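Local coordinates for protein beta-N-acetylhexosaminidase (Beutenbergia cavernae, PDB 5BU9) that probably releases, by hydrolysis, terminal non-reducing N-acetyl-D-hexosamine residues from N-acetyl-beta-D-hexosaminides, as a member of glycosyl hydrolase family 3, at residues G12-V17 / A324-A329; R154-D159 / S165-F170; W279-R284 / P302-E307. One frame throughout, in Å; residues are numbered along the deposited sequence.

Interaction 1 (G12-V17 / A324-A329)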
ATOM      1  N   GLY A  12       4.917  -1.676  16.245  1.00 44.16           N
ATOM      2  CA  GLY A  12       4.798  -2.859  15.416  1.00 28.54           C
ATOM      3  C   GLY A  12       3.608  -2.773  14.490  1.00 42.18           C
ATOM      4  O   GLY A  12       3.676  -3.212  13.346  1.00 29.60           O
ATOM      5  N   GLN A  13       2.525  -2.154  14.940  1.00 35.89           N
ATOM      6  CA  GLN A  13       1.364  -2.001  14.055  1.00 29.57           C
ATOM      7  C   GLN A  13       1.584  -1.089  12.838  1.00 34.86           C
ATOM      8  O   GLN A  13       0.775  -1.122  11.906  1.00 35.40           O
ATOM      9  CB  GLN A  13       0.175  -1.463  14.852  1.00 31.36           C
ATOM     10  CG  GLN A  13      -0.282  -2.400  15.885  1.00 32.88           C
ATOM     11  CD  GLN A  13      -0.903  -3.638  15.292  1.00 59.04           C
ATOM     12  OE1 GLN A  13      -1.785  -3.554  14.435  1.00 33.58           O
ATOM     13  NE2 GLN A  13      -0.433  -4.801  15.732  1.00 33.43           N
ATOM     14  N   LEU A  14       2.633  -0.249  12.890  1.00 35.00           N
ATOM     15  CA  LEU A  14       2.973   0.721  11.835  1.00 27.61           C
ATOM     16  C   LEU A  14       3.861   0.123  10.734  1.00 30.47           C
ATOM     17  O   LEU A  14       4.371   0.847   9.863  1.00 33.44           O
ATOM     18  CB  LEU A  14       3.660   1.951  12.452  1.00 28.01           C
ATOM     19  CG  LEU A  14       2.958   2.606  13.653  1.00 29.26           C
ATOM     20  CD1 LEU A  14       3.684   3.901  14.009  1.00 30.31           C
ATOM     21  CD2 LEU A  14       1.471   2.874  13.363  1.00 30.20           C
ATOM     22  N   PHE A  15       4.049  -1.197  10.761  1.00 32.24           N
ATOM     23  CA  PHE A  15       4.860  -1.857   9.740  1.00 30.44           C
ATOM     24  C   PHE A  15       4.128  -2.988   9.016  1.00 32.69           C
ATOM     25  O   PHE A  15       3.288  -3.686   9.593  1.00 35.11           O
ATOM     26  CB  PHE A  15       6.147  -2.402  10.349  1.00 25.39           C
ATOM     27  CG  PHE A  15       7.169  -1.344  10.649  1.00 33.53           C
ATOM     28  CD1 PHE A  15       7.095  -0.597  11.823  1.00 31.90           C
ATOM     29  CD2 PHE A  15       8.206  -1.100   9.771  1.00 25.74           C
ATOM     30  CE1 PHE A  15       8.035   0.376  12.113  1.00 34.41           C
ATOM     31  CE2 PHE A  15       9.164  -0.126  10.049  1.00 40.27           C
ATOM     32  CZ  PHE A  15       9.081   0.611  11.224  1.00 34.15           C
HETATM   33  N   MSE A  16       4.455  -3.147   7.738  1.00 28.38           N
HETATM   34  CA  MSE A  16       3.956  -4.257   6.947  1.00 30.52           C
HETATM   35  C   MSE A  16       5.164  -4.994   6.351  1.00 34.58           C
HETATM   36  O   MSE A  16       5.875  -4.451   5.507  1.00 32.02           O
HETATM   37  CB  MSE A  16       2.980  -3.772   5.862  1.00 26.07           C
HETATM   38  CG  MSE A  16       2.290  -4.937   5.104  1.00 27.14           C
HETATM   39 SE   MSE A  16       0.996  -4.326   3.777  0.72 36.20          SE
HETATM   40  CE  MSE A  16      -0.567  -4.204   4.923  1.00 28.97           C
ATOM     41  N   VAL A  17       5.428  -6.220   6.808  1.00 26.44           N
ATOM     42  CA  VAL A  17       6.665  -6.893   6.366  1.00 27.64           C
ATOM     43  C   VAL A  17       6.346  -7.987   5.364  1.00 35.85           C
ATOM     44  O   VAL A  17       5.371  -8.737   5.515  1.00 30.99           O
ATOM     45  CB  VAL A  17       7.477  -7.440   7.550  1.00 36.84           C
ATOM     46  CG1 VAL A  17       6.668  -8.438   8.343  1.00 39.89           C
ATOM     47  CG2 VAL A  17       8.726  -8.104   7.039  1.00 27.19           C
ATOM     48  N   ALA A 324       4.016  11.035  20.057  1.00 29.55           N
ATOM     49  CA  ALA A 324       2.611  11.397  19.918  1.00 35.01           C
ATOM     50  C   ALA A 324       2.166  11.088  18.492  1.00 35.08           C
ATOM     51  O   ALA A 324       1.053  10.604  18.269  1.00 39.74           O
ATOM     52  CB  ALA A 324       2.364  12.885  20.285  1.00 32.26           C
ATOM     53  N   ILE A 325       3.057  11.313  17.535  1.00 34.33           N
ATOM     54  CA  ILE A 325       2.784  10.984  16.139  1.00 28.01           C
ATOM     55  C   ILE A 325       2.584   9.471  15.948  1.00 44.00           C
ATOM     56  O   ILE A 325       1.624   9.029  15.300  1.00 33.12           O
ATOM     57  CB  ILE A 325       3.895  11.542  15.228  1.00 34.77           C
ATOM     58  CG1 ILE A 325       3.767  13.086  15.166  1.00 31.64           C
ATOM     59  CG2 ILE A 325       3.833  10.891  13.810  1.00 28.64           C
ATOM     60  CD1 ILE A 325       4.964  13.788  14.484  1.00 30.62           C
ATOM     61  N   VAL A 326       3.487   8.692  16.518  1.00 34.64           N
ATOM     62  CA  VAL A 326       3.366   7.238  16.551  1.00 41.03           C
ATOM     63  C   VAL A 326       2.036   6.792  17.142  1.00 39.25           C
ATOM     64  O   VAL A 326       1.366   5.947  16.572  1.00 40.33           O
ATOM     65  CB  VAL A 326       4.530   6.628  17.333  1.00 30.62           C
ATOM     66  CG1 VAL A 326       4.228   5.202  17.745  1.00 27.97           C
ATOM     67  CG2 VAL A 326       5.800   6.676  16.466  1.00 33.41           C
ATOM     68  N   ASP A 327       1.625   7.378  18.264  1.00 43.41           N
ATOM     69  CA  ASP A 327       0.368   6.960  18.902  1.00 29.95           C
ATOM     70  C   ASP A 327      -0.867   7.232  18.037  1.00 54.87           C
ATOM     71  O   ASP A 327      -1.809   6.434  18.038  1.00 39.94           O
ATOM     72  CB  ASP A 327       0.193   7.629  20.273  1.00 34.30           C
ATOM     73  CG  ASP A 327       1.009   6.934  21.364  1.00 53.63           C
ATOM     74  OD1 ASP A 327       1.519   5.837  21.080  1.00 47.42           O
ATOM     75  OD2 ASP A 327       1.162   7.466  22.493  1.00 54.25           O
ATOM     76  N   ASP A 328      -0.870   8.342  17.302  1.00 33.31           N
ATOM     77  CA  ASP A 328      -1.988   8.659  16.404  1.00 35.24           C
ATOM     78  C   ASP A 328      -2.069   7.662  15.250  1.00 31.41           C
ATOM     79  O   ASP A 328      -3.151   7.272  14.781  1.00 42.91           O
ATOM     80  CB  ASP A 328      -1.838  10.069  15.815  1.00 31.04           C
ATOM     81  CG  ASP A 328      -2.099  11.181  16.833  1.00 59.43           C
ATOM     82  OD1 ASP A 328      -2.534  10.890  17.966  1.00 45.18           O
ATOM     83  OD2 ASP A 328      -1.868  12.361  16.486  1.00 44.07           O
ATOM     84  N   ALA A 329      -0.892   7.304  14.750  1.00 33.97           N
ATOM     85  CA  ALA A 329      -0.788   6.391  13.638  1.00 28.64           C
ATOM     86  C   ALA A 329      -1.346   5.014  14.048  1.00 32.06           C
ATOM     87  O   ALA A 329      -2.156   4.431  13.333  1.00 31.90           O
ATOM     88  CB  ALA A 329       0.674   6.283  13.180  1.00 34.11           C
TER
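Leu14 meets Val326 and Ala329 through methyl groups, and no ring, amide or guanidinium takes part; the aromatic ring of the 12-17 segment, that of Phe15, is turned instead to Ala285 of helix 281-291 and to Met308, Val309 and Val312 of helix 305-318. Both branches of Leu14 work on the helix. CD2 presses on the methyl of Ala329, with 3.5 Å between Leu14 CD2 and Ala329 CB, and lies almost as near the main chain of the same residue, 3.6 Å from Ala329 C. CD1 straddles two positions about one helical turn apart: it is 3.9 Å from Ala329 CB and 4.0 Å from Val326 CG1. With CG of Leu14 anti to its carbonyl carbon (chi1 -50°), the forked end is carried out from the backbone towards the helix. All three residues are buried, and Ile289 of helix 281-291 also packs on Leu14. Asp327 and Asp328 start away from Leu14; the Asp327 carboxylate forms a salt bridge with Arg10 of helix 7-12. On the other segment, a type I turn from Gly12 to Phe15, closed by Phe15 N to Gly12 O at 3.3 Å, leads from helix 7-12 into strand 15-20. Leu14 thus lies in the turn just before strand 15-20, which pairs in parallel with 39-43 and 296-298, and helix 320-336 covers it from outside, the strand-inside, helix-outside layering of the TIM barrel of family 3 glycosidases.

Interaction 2 (R154-D159 / S165-F170)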
ATOM      1  N   ARG A 154      -1.157  -0.581 -16.218  1.00 31.98           N
ATOM      2  CA  ARG A 154      -1.738  -0.644 -14.873  1.00 38.71           C
ATOM      3  C   ARG A 154      -2.717   0.479 -14.580  1.00 41.53           C
ATOM      4  O   ARG A 154      -3.312   0.491 -13.508  1.00 42.22           O
ATOM      5  CB  ARG A 154      -0.648  -0.626 -13.822  1.00 30.86           C
ATOM      6  CG  ARG A 154       0.281  -1.804 -13.929  1.00 29.23           C
ATOM      7  CD  ARG A 154       1.521  -1.508 -13.082  1.00 29.66           C
ATOM      8  NE  ARG A 154       1.250  -1.457 -11.641  1.00 30.64           N
ATOM      9  CZ  ARG A 154       2.120  -1.006 -10.730  1.00 36.67           C
ATOM     10  NH1 ARG A 154       3.304  -0.544 -11.108  1.00 28.28           N
ATOM     11  NH2 ARG A 154       1.808  -0.992  -9.443  1.00 26.39           N
ATOM     12  N   GLU A 155      -2.885   1.393 -15.537  1.00 32.94           N
ATOM     13  CA  GLU A 155      -3.824   2.510 -15.434  1.00 33.71           C
ATOM     14  C   GLU A 155      -5.188   2.042 -15.951  1.00 35.29           C
ATOM     15  O   GLU A 155      -5.254   1.176 -16.814  1.00 42.98           O
ATOM     16  CB  GLU A 155      -3.344   3.753 -16.236  1.00 33.91           C
ATOM     17  CG  GLU A 155      -3.590   3.702 -17.804  1.00 35.30           C
ATOM     18  CD  GLU A 155      -2.501   2.930 -18.552  1.00 47.41           C
ATOM     19  OE1 GLU A 155      -1.673   2.273 -17.891  1.00 43.41           O
ATOM     20  OE2 GLU A 155      -2.471   2.957 -19.796  1.00 47.07           O
ATOM     21  N   PHE A 156      -6.263   2.617 -15.410  1.00 53.31           N
ATOM     22  CA  PHE A 156      -7.620   2.310 -15.867  1.00 39.24           C
ATOM     23  C   PHE A 156      -7.989   3.178 -17.072  1.00 43.06           C
ATOM     24  O   PHE A 156      -8.903   2.854 -17.812  1.00 43.99           O
ATOM     25  CB  PHE A 156      -8.639   2.514 -14.745  1.00 37.78           C
ATOM     26  CG  PHE A 156      -8.685   1.392 -13.723  1.00 52.56           C
ATOM     27  CD1 PHE A 156      -9.369   0.208 -13.996  1.00 38.06           C
ATOM     28  CD2 PHE A 156      -8.082   1.543 -12.475  1.00 35.82           C
ATOM     29  CE1 PHE A 156      -9.436  -0.816 -13.060  1.00 54.57           C
ATOM     30  CE2 PHE A 156      -8.136   0.524 -11.530  1.00 53.44           C
ATOM     31  CZ  PHE A 156      -8.817  -0.661 -11.823  1.00 45.08           C
ATOM     32  N   GLY A 157      -7.255   4.264 -17.277  1.00 41.10           N
ATOM     33  CA  GLY A 157      -7.582   5.229 -18.318  1.00 39.72           C
ATOM     34  C   GLY A 157      -6.793   6.537 -18.164  1.00 56.27           C
ATOM     35  O   GLY A 157      -5.803   6.589 -17.443  1.00 52.17           O
ATOM     36  N   TYR A 158      -7.254   7.596 -18.818  1.00 45.42           N
ATOM     37  CA  TYR A 158      -6.411   8.748 -19.117  1.00 47.00           C
ATOM     38  C   TYR A 158      -7.063  10.048 -18.690  1.00 48.76           C
ATOM     39  O   TYR A 158      -6.657  11.123 -19.110  1.00 46.52           O
ATOM     40  CB  TYR A 158      -6.095   8.771 -20.615  1.00 50.70           C
ATOM     41  CG  TYR A 158      -5.535   7.446 -21.032  1.00 48.97           C
ATOM     42  CD1 TYR A 158      -4.229   7.123 -20.736  1.00 38.52           C
ATOM     43  CD2 TYR A 158      -6.325   6.488 -21.653  1.00 49.38           C
ATOM     44  CE1 TYR A 158      -3.692   5.892 -21.059  1.00 46.08           C
ATOM     45  CE2 TYR A 158      -5.792   5.238 -21.985  1.00 48.28           C
ATOM     46  CZ  TYR A 158      -4.475   4.953 -21.679  1.00 51.13           C
ATOM     47  OH  TYR A 158      -3.918   3.744 -21.997  1.00 54.54           O
ATOM     48  N   ASP A 159      -8.094   9.922 -17.864  1.00 46.84           N
ATOM     49  CA  ASP A 159      -8.767  11.059 -17.245  1.00 54.75           C
ATOM     50  C   ASP A 159      -9.384  10.661 -15.897  1.00 39.87           C
ATOM     51  O   ASP A 159      -9.592   9.466 -15.608  1.00 40.60           O
ATOM     52  CB  ASP A 159      -9.854  11.615 -18.168  1.00 57.14           C
ATOM     53  CG  ASP A 159     -10.841  10.551 -18.601  1.00 43.66           C
ATOM     54  OD1 ASP A 159     -11.777  10.245 -17.821  1.00 75.25           O
ATOM     55  OD2 ASP A 159     -10.659  10.011 -19.715  1.00 60.25           O
ATOM     56  N   SER A 165     -14.430   5.938 -11.972  1.00 42.44           N
ATOM     57  CA  SER A 165     -15.571   5.034 -12.077  1.00 43.80           C
ATOM     58  C   SER A 165     -15.120   3.554 -12.108  1.00 43.27           C
ATOM     59  O   SER A 165     -15.801   2.677 -11.587  1.00 51.51           O
ATOM     60  CB  SER A 165     -16.427   5.373 -13.301  1.00 45.51           C
ATOM     61  OG  SER A 165     -15.724   5.234 -14.520  1.00 48.36           O
ATOM     62  N   HIS A 166     -13.961   3.271 -12.682  1.00 42.25           N
ATOM     63  CA  HIS A 166     -13.557   1.889 -12.734  1.00 45.45           C
ATOM     64  C   HIS A 166     -12.859   1.465 -11.448  1.00 51.41           C
ATOM     65  O   HIS A 166     -13.198   0.408 -10.898  1.00 42.00           O
ATOM     66  CB  HIS A 166     -12.714   1.640 -13.983  1.00 48.05           C
ATOM     67  CG  HIS A 166     -13.512   1.793 -15.237  1.00 65.15           C
ATOM     68  ND1 HIS A 166     -13.747   3.020 -15.814  1.00 49.72           N
ATOM     69  CD2 HIS A 166     -14.215   0.893 -15.964  1.00 44.56           C
ATOM     70  CE1 HIS A 166     -14.523   2.864 -16.873  1.00 57.14           C
ATOM     71  NE2 HIS A 166     -14.822   1.583 -16.985  1.00 49.69           N
ATOM     72  N   ALA A 167     -11.942   2.278 -10.931  1.00 39.03           N
ATOM     73  CA  ALA A 167     -11.247   1.885  -9.706  1.00 37.66           C
ATOM     74  C   ALA A 167     -12.243   1.791  -8.561  1.00 40.00           C
ATOM     75  O   ALA A 167     -12.132   0.902  -7.708  1.00 37.76           O
ATOM     76  CB  ALA A 167     -10.108   2.850  -9.358  1.00 41.09           C
ATOM     77  N   ASN A 168     -13.236   2.675  -8.544  1.00 39.34           N
ATOM     78  CA  ASN A 168     -14.216   2.643  -7.455  1.00 40.02           C
ATOM     79  C   ASN A 168     -15.120   1.415  -7.575  1.00 47.85           C
ATOM     80  O   ASN A 168     -15.599   0.884  -6.570  1.00 48.19           O
ATOM     81  CB  ASN A 168     -15.070   3.917  -7.424  1.00 50.65           C
ATOM     82  CG  ASN A 168     -14.312   5.104  -6.892  1.00 62.90           C
ATOM     83  OD1 ASN A 168     -13.236   4.950  -6.307  1.00 51.99           O
ATOM     84  ND2 ASN A 168     -14.866   6.302  -7.090  1.00 43.34           N
ATOM     85  N   ALA A 169     -15.345   0.980  -8.812  1.00 42.21           N
ATOM     86  CA  ALA A 169     -16.128  -0.209  -9.077  1.00 43.11           C
ATOM     87  C   ALA A 169     -15.333  -1.394  -8.548  1.00 46.68           C
ATOM     88  O   ALA A 169     -15.865  -2.242  -7.839  1.00 42.42           O
ATOM     89  CB  ALA A 169     -16.397  -0.348 -10.538  1.00 44.11           C
ATOM     90  N   PHE A 170     -14.035  -1.407  -8.860  1.00 40.58           N
ATOM     91  CA  PHE A 170     -13.127  -2.485  -8.445  1.00 59.44           C
ATOM     92  C   PHE A 170     -13.115  -2.562  -6.917  1.00 39.91           C
ATOM     93  O   PHE A 170     -13.289  -3.626  -6.350  1.00 38.89           O
ATOM     94  CB  PHE A 170     -11.725  -2.235  -9.053  1.00 38.07           C
ATOM     95  CG  PHE A 170     -10.629  -3.203  -8.620  1.00 47.64           C
ATOM     96  CD1 PHE A 170      -9.943  -3.024  -7.420  1.00 35.45           C
ATOM     97  CD2 PHE A 170     -10.202  -4.213  -9.474  1.00 38.70           C
ATOM     98  CE1 PHE A 170      -8.906  -3.863  -7.054  1.00 36.58           C
ATOM     99  CE2 PHE A 170      -9.161  -5.049  -9.114  1.00 35.55           C
ATOM    100  CZ  PHE A 170      -8.509  -4.877  -7.891  1.00 34.29           C
TER
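Phe156 lays one face of its ring on the helix at His166 and Ala167, and this is the dense part of the contact. Backbone rather than side chain fills the middle: Ala167 N stands 4.1 Å above the plane of the Phe156 ring, over its centre, with His166 C and Ala167 CA on the same face. Two beta carbons flank them, His166 CB at 3.6 Å from Phe156 CD1 and Ala167 CB at 3.7 Å from Phe156 CE2. The His166 imidazole takes little part; CG lies anti to the carbonyl carbon (chi1 -67°), which swings the ring away from Phe156 and lets ND1 bond to Thr162 O a turn earlier. The phenylalanine belongs to the loop that runs into helix 160-176 of the TIM barrel and folds back over the helix's flank, while Asp159 is the N-cap, its side chain capping a backbone N of the helix's first turn, with OD1 bonded to Thr162 OG1. Packing slackens towards Phe170, whose CB is 4.3 Å from Phe156 CZ; Gln102 of helix 99-102 touches both phenylalanines. Phe156, His166, Ala167 and Phe170 are all buried, and the partly exposed residues, Tyr158, Asp159, Ser165 and Asn168, lie around the contact, not in it. On the loop side Tyr158 OH makes a weak bond to Glu155 OE2.

Interaction 3 (W279-R284 / P302-E307)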
ATOM      1  N   TRP A 279      18.737   7.155   2.024  1.00 25.19           N
ATOM      2  CA  TRP A 279      18.431   7.208   3.456  1.00 25.72           C
ATOM      3  C   TRP A 279      18.605   5.846   4.094  1.00 39.96           C
ATOM      4  O   TRP A 279      18.310   4.832   3.464  1.00 24.10           O
ATOM      5  CB  TRP A 279      16.990   7.690   3.683  1.00 23.49           C
ATOM      6  CG  TRP A 279      16.772   9.113   3.256  1.00 25.58           C
ATOM      7  CD1 TRP A 279      16.886  10.249   4.051  1.00 23.63           C
ATOM      8  CD2 TRP A 279      16.370   9.572   1.956  1.00 26.83           C
ATOM      9  NE1 TRP A 279      16.600  11.366   3.306  1.00 28.85           N
ATOM     10  CE2 TRP A 279      16.287  10.989   2.020  1.00 30.96           C
ATOM     11  CE3 TRP A 279      16.099   8.931   0.733  1.00 24.96           C
ATOM     12  CZ2 TRP A 279      15.929  11.765   0.925  1.00 23.51           C
ATOM     13  CZ3 TRP A 279      15.730   9.713  -0.370  1.00 26.03           C
ATOM     14  CH2 TRP A 279      15.657  11.121  -0.260  1.00 24.84           C
ATOM     15  N   SER A 280      19.080   5.816   5.338  1.00 24.30           N
ATOM     16  CA  SER A 280      19.164   4.570   6.062  1.00 31.67           C
ATOM     17  C   SER A 280      17.754   3.967   6.192  1.00 28.35           C
ATOM     18  O   SER A 280      16.740   4.679   6.144  1.00 28.91           O
ATOM     19  CB  SER A 280      19.777   4.818   7.461  1.00 25.25           C
ATOM     20  OG  SER A 280      18.781   5.359   8.303  1.00 28.43           O
ATOM     21  N   PRO A 281      17.670   2.649   6.388  1.00 27.94           N
ATOM     22  CA  PRO A 281      16.343   2.067   6.615  1.00 24.16           C
ATOM     23  C   PRO A 281      15.608   2.718   7.784  1.00 43.79           C
ATOM     24  O   PRO A 281      14.412   2.928   7.706  1.00 27.14           O
ATOM     25  CB  PRO A 281      16.658   0.612   6.928  1.00 24.69           C
ATOM     26  CG  PRO A 281      17.969   0.353   6.128  1.00 26.80           C
ATOM     27  CD  PRO A 281      18.738   1.630   6.271  1.00 25.03           C
ATOM     28  N   ALA A 282      16.323   3.011   8.864  1.00 25.02           N
ATOM     29  CA  ALA A 282      15.738   3.664  10.027  1.00 28.53           C
ATOM     30  C   ALA A 282      15.152   5.022   9.636  1.00 25.25           C
ATOM     31  O   ALA A 282      14.000   5.319   9.951  1.00 27.94           O
ATOM     32  CB  ALA A 282      16.798   3.820  11.112  1.00 28.51           C
ATOM     33  N   ASP A 283      15.915   5.829   8.891  1.00 23.91           N
ATOM     34  CA  ASP A 283      15.381   7.149   8.469  1.00 23.77           C
ATOM     35  C   ASP A 283      14.194   7.048   7.515  1.00 36.36           C
ATOM     36  O   ASP A 283      13.292   7.892   7.573  1.00 28.86           O
ATOM     37  CB  ASP A 283      16.458   8.017   7.821  1.00 28.56           C
ATOM     38  CG  ASP A 283      17.450   8.559   8.840  1.00 35.72           C
ATOM     39  OD1 ASP A 283      17.195   8.389  10.057  1.00 43.36           O
ATOM     40  OD2 ASP A 283      18.475   9.141   8.423  1.00 44.35           O
ATOM     41  N   ARG A 284      14.168   6.039   6.650  1.00 23.32           N
ATOM     42  CA  ARG A 284      12.990   5.875   5.786  1.00 34.27           C
ATOM     43  C   ARG A 284      11.720   5.754   6.628  1.00 28.61           C
ATOM     44  O   ARG A 284      10.681   6.380   6.335  1.00 29.06           O
ATOM     45  CB  ARG A 284      13.126   4.649   4.888  1.00 27.01           C
ATOM     46  CG  ARG A 284      14.299   4.713   3.968  1.00 23.22           C
ATOM     47  CD  ARG A 284      14.495   3.419   3.247  1.00 23.45           C
ATOM     48  NE  ARG A 284      15.924   3.254   3.017  1.00 23.76           N
ATOM     49  CZ  ARG A 284      16.510   2.108   2.712  1.00 41.79           C
ATOM     50  NH1 ARG A 284      15.792   0.992   2.535  1.00 24.40           N
ATOM     51  NH2 ARG A 284      17.816   2.088   2.581  1.00 26.73           N
ATOM     52  N   PRO A 302      12.619  -7.890   3.365  1.00 38.48           N
ATOM     53  CA  PRO A 302      12.138  -7.884   4.752  1.00 28.12           C
ATOM     54  C   PRO A 302      13.287  -7.969   5.774  1.00 31.23           C
ATOM     55  O   PRO A 302      13.053  -7.773   6.959  1.00 29.38           O
ATOM     56  CB  PRO A 302      11.219  -9.109   4.828  1.00 28.91           C
ATOM     57  CG  PRO A 302      11.656 -10.016   3.657  1.00 29.88           C
ATOM     58  CD  PRO A 302      12.277  -9.118   2.612  1.00 30.03           C
ATOM     59  N   SER A 303      14.522  -8.191   5.338  1.00 30.20           N
ATOM     60  CA  SER A 303      15.607  -8.358   6.317  1.00 37.87           C
ATOM     61  C   SER A 303      15.882  -7.092   7.096  1.00 39.11           C
ATOM     62  O   SER A 303      16.502  -7.162   8.146  1.00 35.25           O
ATOM     63  CB  SER A 303      16.921  -8.834   5.666  1.00 29.99           C
ATOM     64  OG  SER A 303      17.523  -7.789   4.919  1.00 37.77           O
ATOM     65  N   ILE A 304      15.439  -5.934   6.602  1.00 35.28           N
ATOM     66  CA  ILE A 304      15.720  -4.685   7.322  1.00 26.66           C
ATOM     67  C   ILE A 304      14.543  -4.219   8.189  1.00 30.82           C
ATOM     68  O   ILE A 304      14.620  -3.190   8.824  1.00 30.39           O
ATOM     69  CB  ILE A 304      16.135  -3.575   6.356  1.00 33.05           C
ATOM     70  CG1 ILE A 304      15.034  -3.333   5.326  1.00 25.84           C
ATOM     71  CG2 ILE A 304      17.515  -3.923   5.698  1.00 30.10           C
ATOM     72  CD1 ILE A 304      15.373  -2.270   4.348  1.00 38.73           C
ATOM     73  N   ALA A 305      13.452  -4.977   8.229  1.00 32.23           N
ATOM     74  CA  ALA A 305      12.318  -4.568   9.035  1.00 29.89           C
ATOM     75  C   ALA A 305      12.698  -4.458  10.522  1.00 39.68           C
ATOM     76  O   ALA A 305      12.307  -3.512  11.185  1.00 31.28           O
ATOM     77  CB  ALA A 305      11.160  -5.540   8.852  1.00 26.40           C
ATOM     78  N   ALA A 306      13.446  -5.427  11.043  1.00 30.26           N
ATOM     79  CA  ALA A 306      13.781  -5.457  12.471  1.00 37.01           C
ATOM     80  C   ALA A 306      14.458  -4.175  12.916  1.00 39.43           C
ATOM     81  O   ALA A 306      14.052  -3.573  13.914  1.00 35.78           O
ATOM     82  CB  ALA A 306      14.697  -6.685  12.806  1.00 30.49           C
ATOM     83  N   GLU A 307      15.499  -3.756  12.194  1.00 29.02           N
ATOM     84  CA  GLU A 307      16.227  -2.556  12.616  1.00 30.62           C
ATOM     85  C   GLU A 307      15.393  -1.261  12.432  1.00 33.57           C
ATOM     86  O   GLU A 307      15.610  -0.286  13.152  1.00 39.49           O
ATOM     87  CB  GLU A 307      17.543  -2.446  11.870  1.00 30.65           C
ATOM     88  CG  GLU A 307      17.404  -1.802  10.493  1.00 44.44           C
ATOM     89  CD  GLU A 307      18.566  -2.156   9.587  1.00 50.31           C
ATOM     90  OE1 GLU A 307      19.259  -1.233   9.086  1.00 40.83           O
ATOM     91  OE2 GLU A 307      18.784  -3.373   9.408  1.00 43.71           O
TER
HETATM   92  O   HOH W   1      18.902   1.579   9.724  1.00 36.27           O
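Apolar contact between the segments rests on Ile304, whose terminal methyl reaches the Pro281 ring and the end of Arg284. Its CG1 lies between the backbone N and the carbonyl carbon (chi1 58°) and CD1 extends straight beyond, so that Ile304 CD1 comes within 4.1 Å of Pro281 CB. The two side chains cross at about a right angle. The same methyl is 3.8 Å from Arg284 NH1, approaching the guanidinium obliquely.

A water-mediated polar link at the exposed edge of the contact uses Glu307. Its OE1 comes to rest 3.6 Å from Pro281 CG and is joined to the helix by a water, which donates to Glu307 OE1 and accepts from Ala282 N at 3.1 Å. A carboxylate so close to the first turn of helix 281-291 would probably be favoured by the helix's positive end.

Hydrogen bonds inside 279-284 cap the helix and hold the Arg284 guanidinium. Ser280 is the N-cap: Asp283 N donates to Ser280 OG at 3.0 Å, nearly straight at 167°. Arg284 grips Trp279 O side-on, with NE and NH2 each 2.9 Å from that one oxygen, which lies in the guanidinium plane. NH2 comes nearly along the carbonyl axis, while NE stands above the carbonyl plane. Pro281 N lies over one face of the group, and NH1 bonds to Val270 O, which probably restrains its other end.

Helices 281-291 and 305-318, separated in sequence by strand 296-298, thus meet at their N-terminal ends, the side-by-side packing of successive outer helices in a TIM barrel.

In the fold
From the N terminus, the chain enters strand 15-20 through residues 12-17, whose partner 324-329 lies on the last helix; interaction 1 therefore closes a loop around most of the protein and brings its two ends together. Nested within it, interaction 2 spans a few residues and binds a loop to the helix it precedes, 160-176. Interaction 3 follows in series, also nested in interaction 1, and joins helices 281-291 and 305-318, which strand 296-298 separates in sequence. Interactions 1 and 3 touch, Val17 CG2 lying 3.5 Å from Pro302 CB, whereas interaction 2 lies across the chain's centre from both, its centre about 30 Å from that of interaction 1 and about 33 Å from that of interaction 3.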